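PDB 1IG0: thiamine pyrophosphokinase from Saccharomyces cerevisiae, which makes thiamine diphosphate, the active cofactor form of vitamin B1, by transferring a pyrophosphate group from ATP to thiamine, releasing AMP. Local coordinates for residues 74-79 with 106-111; 91-96 with 135-140. All coordinates share one frame; numbering follows the deposited sequence.

Overall arrangement
Both contacts belong to the alpha-beta-alpha catalytic domain and meet at strand 93-96, whose residues alternate between the two faces of the parallel part of the sheet. Contact 1 joins the helices 71-78 and 103-111 to each other on one face, and its Tyr109 packs against Ile94 and Pro91 of the segment 91-96. In contact 2 the neighbouring Tyr93 reaches the other way, to the helix 126-139. Each contact combines buried residues with partly exposed ones, but the chemistry differs. Three tyrosines and a leucine make contact 1 almost entirely by aromatic and apolar packing, whereas contact 2 rests on one short tyrosine-histidine hydrogen bond.

Contact 1 (74-79 with 106-111); sequences RLYDYL and YKYYRK
The hydroxyl of Tyr109 is wedged against the backbone and side chains of Leu75 and Tyr76, joining two helices of the alpha-beta-alpha domain. Helix 71-78 follows strand 64-68, and helix 103-111 forms the beta-alpha-beta crossover from strand 93-96 to strand 115-118; the segments cross at 91°, with their axes 11.4 Å apart, and meet through long side chains. Tyr109 OH lies 3.6 Å from Leu75 CG and 3.5 Å from Tyr76 N, but the poor angle to that amide rules out a hydrogen bond, leaving van der Waals packing. The oxygen also sits at the edge of the Tyr76 ring, near its plane.

Tyr76 extends from its helix with CG anti to the backbone N (chi1 -176°), which carries the CE1 edge over one face of Tyr108. This is an offset edge-to-face pair, with ring centroids 5.4 Å apart and planes at 63°. CE1 of Tyr76 approaches Tyr108 CG to 3.7 Å, toward the rim of the ring and not its centre. Arg86 makes cation-pi contacts with both rings and also donates to the backbone oxygen of Tyr76, tying this aromatic pair to helix 83-88. Within helix 103-111 the two tyrosines are packed in turn, Tyr108 CD2 standing 3.6 Å above the plane of the Tyr109 ring, near its rim.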
loop_
_atom_site.group_PDB
_atom_site.type_symbol
_atom_site.label_atom_id
_atom_site.label_comp_id
_atom_site.label_asym_id
_atom_site.label_seq_id
_atom_site.Cartn_x
_atom_site.Cartn_y
_atom_site.Cartn_z
ATOM N N ARG B 74 -9.776 -9.785 15.957
ATOM C CA ARG B 74 -8.501 -10.254 15.429
ATOM C C ARG B 74 -7.605 -10.808 16.531
ATOM O O ARG B 74 -7.030 -11.887 16.392
ATOM C CB ARG B 74 -7.783 -9.105 14.714
ATOM C CG ARG B 74 -8.605 -8.434 13.624
ATOM C CD ARG B 74 -8.950 -9.401 12.500
ATOM N NE ARG B 74 -9.676 -8.739 11.419
ATOM C CZ ARG B 74 -10.051 -9.339 10.294
ATOM N NH1 ARG B 74 -9.770 -10.621 10.098
ATOM N NH2 ARG B 74 -10.703 -8.658 9.362
ATOM N N LEU B 75 -7.486 -10.062 17.626
ATOM C CA LEU B 75 -6.656 -10.484 18.749
ATOM C C LEU B 75 -7.253 -11.726 19.398
ATOM O O LEU B 75 -6.546 -12.690 19.695
ATOM C CB LEU B 75 -6.561 -9.360 19.785
ATOM C CG LEU B 75 -5.723 -9.652 21.032
ATOM C CD1 LEU B 75 -4.274 -9.905 20.631
ATOM C CD2 LEU B 75 -5.817 -8.480 22.002
ATOM N N TYR B 76 -8.564 -11.689 19.614
ATOM C CA TYR B 76 -9.287 -12.797 20.224
ATOM C C TYR B 76 -9.019 -14.103 19.479
ATOM O O TYR B 76 -8.683 -15.119 20.089
ATOM C CB TYR B 76 -10.789 -12.502 20.215
ATOM C CG TYR B 76 -11.634 -13.545 20.913
ATOM C CD1 TYR B 76 -11.701 -13.601 22.307
ATOM C CD2 TYR B 76 -12.370 -14.476 20.180
ATOM C CE1 TYR B 76 -12.483 -14.557 22.951
ATOM C CE2 TYR B 76 -13.152 -15.435 20.814
ATOM C CZ TYR B 76 -13.205 -15.469 22.198
ATOM O OH TYR B 76 -13.981 -16.417 22.824
ATOM N N ASP B 77 -9.173 -14.071 18.158
ATOM C CA ASP B 77 -8.950 -15.258 17.338
ATOM C C ASP B 77 -7.470 -15.614 17.238
ATOM O O ASP B 77 -7.102 -16.788 17.265
ATOM C CB ASP B 77 -9.515 -15.055 15.929
ATOM C CG ASP B 77 -11.017 -14.846 15.926
ATOM O OD1 ASP B 77 -11.712 -15.498 16.736
ATOM O OD2 ASP B 77 -11.505 -14.044 15.103
ATOM N N TYR B 78 -6.624 -14.597 17.115
ATOM C CA TYR B 78 -5.187 -14.815 17.012
ATOM C C TYR B 78 -4.715 -15.756 18.114
ATOM O O TYR B 78 -3.824 -16.579 17.903
ATOM C CB TYR B 78 -4.439 -13.485 17.118
ATOM C CG TYR B 78 -2.932 -13.617 17.073
ATOM C CD1 TYR B 78 -2.291 -14.146 15.953
ATOM C CD2 TYR B 78 -2.143 -13.208 18.151
ATOM C CE1 TYR B 78 -0.901 -14.264 15.905
ATOM C CE2 TYR B 78 -0.752 -13.322 18.112
ATOM C CZ TYR B 78 -0.140 -13.849 16.986
ATOM O OH TYR B 78 1.233 -13.961 16.944
ATOM N N LEU B 79 -5.322 -15.635 19.288
ATOM C CA LEU B 79 -4.951 -16.471 20.422
ATOM C C LEU B 79 -5.998 -17.547 20.692
ATOM O O LEU B 79 -6.261 -17.905 21.839
ATOM C CB LEU B 79 -4.745 -15.590 21.659
ATOM C CG LEU B 79 -3.702 -14.483 21.448
ATOM C CD1 LEU B 79 -3.531 -13.665 22.716
ATOM C CD2 LEU B 79 -2.376 -15.107 21.041
ATOM N N TYR B 106 -17.022 -9.198 22.435
ATOM C CA TYR B 106 -17.372 -8.066 23.287
ATOM C C TYR B 106 -17.560 -8.518 24.732
ATOM O O TYR B 106 -16.988 -7.936 25.655
ATOM C CB TYR B 106 -18.659 -7.401 22.794
ATOM C CG TYR B 106 -19.185 -6.332 23.729
ATOM C CD1 TYR B 106 -18.490 -5.138 23.921
ATOM C CD2 TYR B 106 -20.367 -6.526 24.442
ATOM C CE1 TYR B 106 -18.960 -4.163 24.802
ATOM C CE2 TYR B 106 -20.845 -5.559 25.326
ATOM C CZ TYR B 106 -20.137 -4.380 25.500
ATOM O OH TYR B 106 -20.604 -3.426 26.376
ATOM N N LYS B 107 -18.365 -9.559 24.921
ATOM C CA LYS B 107 -18.627 -10.081 26.256
ATOM C C LYS B 107 -17.357 -10.533 26.968
ATOM O O LYS B 107 -17.185 -10.279 28.159
ATOM C CB LYS B 107 -19.610 -11.256 26.198
ATOM C CG LYS B 107 -21.057 -10.877 25.907
ATOM C CD LYS B 107 -22.000 -11.967 26.410
ATOM C CE LYS B 107 -23.467 -11.592 26.245
ATOM N NZ LYS B 107 -23.920 -11.668 24.828
ATOM N N TYR B 108 -16.472 -11.204 26.236
ATOM C CA TYR B 108 -15.225 -11.701 26.808
ATOM C C TYR B 108 -14.333 -10.594 27.365
ATOM O O TYR B 108 -13.856 -10.682 28.497
ATOM C CB TYR B 108 -14.436 -12.490 25.761
ATOM C CG TYR B 108 -13.095 -12.972 26.269
ATOM C CD1 TYR B 108 -13.007 -14.050 27.150
ATOM C CD2 TYR B 108 -11.915 -12.330 25.895
ATOM C CE1 TYR B 108 -11.777 -14.476 27.647
ATOM C CE2 TYR B 108 -10.680 -12.745 26.388
ATOM C CZ TYR B 108 -10.618 -13.819 27.262
ATOM O OH TYR B 108 -9.398 -14.234 27.747
ATOM N N TYR B 109 -14.102 -9.558 26.568
ATOM C CA TYR B 109 -13.249 -8.459 26.997
ATOM C C TYR B 109 -13.907 -7.552 28.021
ATOM O O TYR B 109 -13.227 -6.978 28.875
ATOM C CB TYR B 109 -12.780 -7.652 25.784
ATOM C CG TYR B 109 -11.707 -8.370 24.997
ATOM C CD1 TYR B 109 -11.796 -8.509 23.614
ATOM C CD2 TYR B 109 -10.608 -8.932 25.646
ATOM C CE1 TYR B 109 -10.818 -9.196 22.895
ATOM C CE2 TYR B 109 -9.627 -9.615 24.941
ATOM C CZ TYR B 109 -9.737 -9.747 23.567
ATOM O OH TYR B 109 -8.775 -10.439 22.871
ATOM N N ARG B 110 -15.226 -7.420 27.951
ATOM C CA ARG B 110 -15.915 -6.583 28.918
ATOM C C ARG B 110 -15.831 -7.263 30.276
ATOM O O ARG B 110 -15.553 -6.620 31.288
ATOM C CB ARG B 110 -17.384 -6.388 28.547
ATOM C CG ARG B 110 -17.990 -5.204 29.276
ATOM C CD ARG B 110 -19.499 -5.125 29.166
ATOM N NE ARG B 110 -19.978 -3.805 29.576
ATOM C CZ ARG B 110 -19.618 -3.192 30.701
ATOM N NH1 ARG B 110 -18.773 -3.776 31.542
ATOM N NH2 ARG B 110 -20.091 -1.986 30.984
ATOM N N LYS B 111 -16.071 -8.571 30.286
ATOM C CA LYS B 111 -16.025 -9.347 31.518
ATOM C C LYS B 111 -14.635 -9.244 32.138
ATOM O O LYS B 111 -14.495 -9.183 33.359
ATOM C CB LYS B 111 -16.350 -10.817 31.238
ATOM C CG LYS B 111 -17.235 -11.467 32.293
ATOM C CD LYS B 111 -16.953 -12.959 32.433
ATOM C CE LYS B 111 -17.138 -13.719 31.125
ATOM N NZ LYS B 111 -18.555 -13.743 30.670
#

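Contact 2 (91-96 with 135-140); sequences PNYIIG and SLHFNS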
loop_
_atom_site.group_PDB
_atom_site.type_symbol
_atom_site.label_atom_id
_atom_site.label_comp_id
_atom_site.label_asym_id
_atom_site.label_seq_id
_atom_site.Cartn_x
_atom_site.Cartn_y
_atom_site.Cartn_z
ATOM N N PRO B 91 -6.067 -6.346 25.966
ATOM C CA PRO B 91 -5.741 -4.972 25.574
ATOM C C PRO B 91 -6.229 -4.008 26.653
ATOM O O PRO B 91 -7.138 -4.340 27.418
ATOM C CB PRO B 91 -6.501 -4.804 24.264
ATOM C CG PRO B 91 -7.731 -5.615 24.509
ATOM C CD PRO B 91 -7.184 -6.871 25.160
ATOM N N ASN B 92 -5.629 -2.825 26.726
ATOM C CA ASN B 92 -6.048 -1.847 27.720
ATOM C C ASN B 92 -7.338 -1.171 27.275
ATOM O O ASN B 92 -8.229 -0.927 28.086
ATOM C CB ASN B 92 -4.962 -0.793 27.950
ATOM C CG ASN B 92 -3.687 -1.381 28.519
ATOM O OD1 ASN B 92 -2.777 -1.751 27.780
ATOM N ND2 ASN B 92 -3.621 -1.482 29.843
ATOM N N TYR B 93 -7.433 -0.871 25.981
ATOM C CA TYR B 93 -8.623 -0.231 25.430
ATOM C C TYR B 93 -9.086 -0.862 24.121
ATOM O O TYR B 93 -8.306 -1.475 23.391
ATOM C CB TYR B 93 -8.378 1.250 25.117
ATOM C CG TYR B 93 -7.981 2.143 26.264
ATOM C CD1 TYR B 93 -6.639 2.400 26.541
ATOM C CD2 TYR B 93 -8.949 2.792 27.030
ATOM C CE1 TYR B 93 -6.269 3.289 27.547
ATOM C CE2 TYR B 93 -8.592 3.681 28.040
ATOM C CZ TYR B 93 -7.251 3.928 28.290
ATOM O OH TYR B 93 -6.890 4.827 29.267
ATOM N N ILE B 94 -10.372 -0.685 23.843
ATOM C CA ILE B 94 -11.003 -1.123 22.606
ATOM C C ILE B 94 -11.869 0.087 22.277
ATOM O O ILE B 94 -12.714 0.484 23.083
ATOM C CB ILE B 94 -11.915 -2.350 22.789
ATOM C CG1 ILE B 94 -11.081 -3.584 23.130
ATOM C CG2 ILE B 94 -12.705 -2.592 21.510
ATOM C CD1 ILE B 94 -11.911 -4.855 23.282
ATOM N N ILE B 95 -11.646 0.691 21.116
ATOM C CA ILE B 95 -12.415 1.870 20.746
ATOM C C ILE B 95 -12.851 1.853 19.284
ATOM O O ILE B 95 -12.128 1.372 18.411
ATOM C CB ILE B 95 -11.599 3.152 21.044
ATOM C CG1 ILE B 95 -12.473 4.391 20.851
ATOM C CG2 ILE B 95 -10.366 3.200 20.157
ATOM C CD1 ILE B 95 -11.831 5.670 21.356
ATOM N N GLY B 96 -14.047 2.378 19.038
ATOM C CA GLY B 96 -14.603 2.424 17.695
ATOM C C GLY B 96 -16.117 2.419 17.798
ATOM O O GLY B 96 -16.651 2.536 18.901
ATOM N N SER B 135 -3.178 9.578 23.192
ATOM C CA SER B 135 -2.614 10.821 23.702
ATOM C C SER B 135 -3.307 11.223 25.004
ATOM O O SER B 135 -2.654 11.639 25.962
ATOM C CB SER B 135 -2.758 11.943 22.673
ATOM O OG SER B 135 -2.040 13.093 23.090
ATOM N N LEU B 136 -4.631 11.104 25.037
ATOM C CA LEU B 136 -5.388 11.441 26.238
ATOM C C LEU B 136 -4.938 10.560 27.401
ATOM O O LEU B 136 -4.736 11.038 28.518
ATOM C CB LEU B 136 -6.887 11.245 25.991
ATOM C CG LEU B 136 -7.605 12.330 25.182
ATOM C CD1 LEU B 136 -9.025 11.878 24.860
ATOM C CD2 LEU B 136 -7.613 13.636 25.976
ATOM N N HIS B 137 -4.780 9.270 27.130
ATOM C CA HIS B 137 -4.354 8.322 28.154
ATOM C C HIS B 137 -3.057 8.755 28.833
ATOM O O HIS B 137 -2.952 8.740 30.060
ATOM C CB HIS B 137 -4.144 6.935 27.541
ATOM C CG HIS B 137 -3.547 5.944 28.492
ATOM N ND1 HIS B 137 -4.303 5.232 29.399
ATOM C CD2 HIS B 137 -2.259 5.584 28.710
ATOM C CE1 HIS B 137 -3.506 4.479 30.136
ATOM N NE2 HIS B 137 -2.262 4.675 29.739
ATOM N N PHE B 138 -2.071 9.135 28.029
ATOM C CA PHE B 138 -0.775 9.540 28.558
ATOM C C PHE B 138 -0.631 11.007 28.946
ATOM O O PHE B 138 0.139 11.331 29.849
ATOM C CB PHE B 138 0.332 9.206 27.550
ATOM C CG PHE B 138 0.649 7.743 27.452
ATOM C CD1 PHE B 138 0.453 7.054 26.260
ATOM C CD2 PHE B 138 1.150 7.053 28.551
ATOM C CE1 PHE B 138 0.753 5.697 26.163
ATOM C CE2 PHE B 138 1.454 5.698 28.467
ATOM C CZ PHE B 138 1.255 5.018 27.270
ATOM N N ASN B 139 -1.368 11.892 28.284
ATOM C CA ASN B 139 -1.210 13.315 28.558
ATOM C C ASN B 139 -2.338 14.071 29.255
ATOM O O ASN B 139 -2.204 15.267 29.517
ATOM C CB ASN B 139 -0.840 14.027 27.254
ATOM C CG ASN B 139 0.320 13.352 26.538
ATOM O OD1 ASN B 139 1.360 13.087 27.140
ATOM N ND2 ASN B 139 0.148 13.073 25.248
ATOM N N SER B 140 -3.440 13.394 29.557
ATOM C CA SER B 140 -4.548 14.052 30.237
ATOM C C SER B 140 -4.914 13.344 31.538
ATOM O O SER B 140 -5.679 12.380 31.533
ATOM C CB SER B 140 -5.780 14.111 29.332
ATOM O OG SER B 140 -6.894 14.635 30.039
#
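Tyr93 leaves strand 93-96 with its CB directed at helix 126-139, and its phenol bridges sheet and helix by reaching His137. The strand is an inner member of the parallel, Rossmann-like part of the sheet, between strands 64-68 and 115-118. With CG anti to the carbonyl carbon (chi1 -60°), the side chain runs out from the sheet among Leu64 and residues Phe143, Arg144 and Ile147 of helix 141-148. Contact with His137 begins at the far end of the ring: CE1 of Tyr93 comes within 3.3 Å of His137 ND1, and CZ within 3.4 Å of the same nitrogen. At the tip, Tyr93 OH and His137 ND1 share a hydrogen bond of 2.6 Å.

That bond lies in the plane of both rings, although the rings themselves stand nearly perpendicular. At the phenol oxygen the angle from Tyr93 CZ through Tyr93 OH to His137 ND1 is 113°, bent toward the CE1 side, while the oxygen approaches ND1 almost along the bisector of the imidazole's ring angle. His137 presents this edge because its CG is anti to the backbone N (chi1 173°), extending the ring away from the helix. Behind it, His137 CD2 sits 3.6 Å above the centre of the Phe138 ring. The chemistry implies a directional link: the bond satisfies the hydroxyl of a buried tyrosine and sets which edge of His137 faces the sheet.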